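Local atomic coordinates of shikimate 5-dehydrogenase AroE (5-dehydroshikimate reductase) (Mycobacterium tuberculosis, PDB entry 4P4G), a protein that probably catalyses the NADP-dependent interconversion of 3-dehydroshikimate and shikimate, the fourth of seven steps leading to chorismate. Residues A[238-241]-A[242-245]. Residues are numbered along the deposited sequence; the frame is centred on the assembly and turned at random.
Sequences QMLL and HQAF. With SKM ((3R,4S,5R)-3,4,5-trihydroxycyclohex-1-ene-1-carboxylic acid), chain C.
Q243 turns its side chain back along helix 236-252, and its NE2 donates to the carbonyl O of L240, three residues earlier, at 2.9 Å. The bond falls on a lone pair of that oxygen, in the carbonyl plane, with an N-H...O angle of 149°. CG of Q243 sits between its own backbone N and carbonyl carbon (chi1 67°), and the further bend at chi2 (82°) folds the amide against the turn. OE1 of Q243 then accepts from O11 of shikimate at 3.1 Å. The L240 oxygen also takes a weak bond from A244 N, whereas Q243 N closes a well-formed helical bond on M239 O, 3.0 Å away. On another face of the helix a water links Q238 to H242, four residues on: it donates to OE1 of Q238 and is hydrogen-bonded to NE2 of H242, in the plane of the imidazole.

Apolar packing completes the turn. L240 runs alongside Q243 and brings CD1 to 3.8 Å from shikimate C4, while CG of L241 meets CZ of F245 at 3.6 Å. The F245 ring also lays one face over the L241 carbonyl oxygen, and M261 of helix 258-267 packs against F245.

With NE2 tied to the L240 carbonyl, rotation of the Q243 amide is restrained and its side-chain OE1 is turned to the O11 hydroxyl of shikimate, an arrangement consistent with the helix backbone presetting a pocket residue for shikimate.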
# COMPACT_ATOMS: atom_id res chain seq x y z
N GLN A 238 9.71 3.28 -1.08
CA GLN A 238 9.22 4.45 -1.82
C GLN A 238 7.69 4.53 -1.72
O GLN A 238 7.13 5.62 -1.54
CB GLN A 238 9.71 4.42 -3.29
CG GLN A 238 11.24 4.48 -3.42
CD GLN A 238 11.84 5.71 -2.75
OE1 GLN A 238 11.31 6.82 -2.87
NE2 GLN A 238 12.95 5.53 -2.04
N MET A 239 7.02 3.38 -1.79
CA MET A 239 5.57 3.35 -1.56
C MET A 239 5.24 3.79 -0.14
O MET A 239 4.30 4.55 0.08
CB MET A 239 4.98 1.95 -1.81
CG MET A 239 3.45 1.94 -1.82
SD MET A 239 2.75 0.31 -2.08
CE MET A 239 3.83 -0.30 -3.37
N LEU A 240 6.03 3.33 0.83
CA LEU A 240 5.83 3.72 2.23
C LEU A 240 5.91 5.23 2.44
O LEU A 240 5.07 5.82 3.11
CB LEU A 240 6.86 3.02 3.13
CG LEU A 240 6.73 3.36 4.62
CD1 LEU A 240 5.49 2.66 5.19
CD2 LEU A 240 8.00 2.96 5.36
N LEU A 241 6.93 5.87 1.86
CA LEU A 241 7.09 7.31 1.94
C LEU A 241 5.89 8.04 1.36
O LEU A 241 5.32 8.93 2.01
CB LEU A 241 8.32 7.73 1.14
CG LEU A 241 8.58 9.23 1.12
CD1 LEU A 241 8.83 9.76 2.52
CD2 LEU A 241 9.76 9.54 0.21
N HIS A 242 5.50 7.68 0.14
CA HIS A 242 4.46 8.43 -0.53
C HIS A 242 3.08 8.25 0.11
O HIS A 242 2.29 9.19 0.11
CB HIS A 242 4.46 8.14 -2.04
CG HIS A 242 5.57 8.84 -2.75
ND1 HIS A 242 5.46 10.12 -3.23
CD2 HIS A 242 6.84 8.44 -3.03
CE1 HIS A 242 6.60 10.49 -3.79
NE2 HIS A 242 7.45 9.49 -3.69
N GLN A 243 2.80 7.07 0.66
CA GLN A 243 1.52 6.90 1.37
C GLN A 243 1.55 7.58 2.73
O GLN A 243 0.50 7.89 3.30
CB GLN A 243 1.14 5.41 1.50
CG GLN A 243 2.05 4.58 2.39
CD GLN A 243 1.73 4.72 3.86
OE1 GLN A 243 0.56 4.68 4.27
NE2 GLN A 243 2.76 4.89 4.68
N ALA A 244 2.75 7.82 3.26
CA ALA A 244 2.87 8.37 4.60
C ALA A 244 2.53 9.86 4.62
O ALA A 244 2.05 10.36 5.63
CB ALA A 244 4.25 8.13 5.16
N PHE A 245 2.79 10.57 3.52
CA PHE A 245 2.50 12.00 3.45
C PHE A 245 1.05 12.32 3.83
O PHE A 245 0.79 13.17 4.68
CB PHE A 245 2.75 12.54 2.04
CG PHE A 245 4.19 12.47 1.60
CD1 PHE A 245 5.23 12.68 2.50
CD2 PHE A 245 4.49 12.22 0.27
CE1 PHE A 245 6.55 12.63 2.07
CE2 PHE A 245 5.81 12.17 -0.16
CZ PHE A 245 6.84 12.37 0.74
O12 SKM C . -0.32 1.25 3.94
C8 SKM C . 0.91 1.18 4.66
C6 SKM C . 1.59 -0.11 4.29
O7 SKM C . 0.68 -1.20 4.36
C5 SKM C . 2.66 -0.35 5.22
C4 SKM C . 2.87 0.25 6.39
C1 SKM C . 4.06 -0.16 7.24
O2 SKM C . 4.29 0.45 8.29
O3 SKM C . 4.80 -1.10 6.89
C10 SKM C . 1.94 1.38 6.93
C9 SKM C . 0.61 1.31 6.12
O11 SKM C . -0.03 2.52 6.36
O HOH W 1 9.79 8.22 -4.58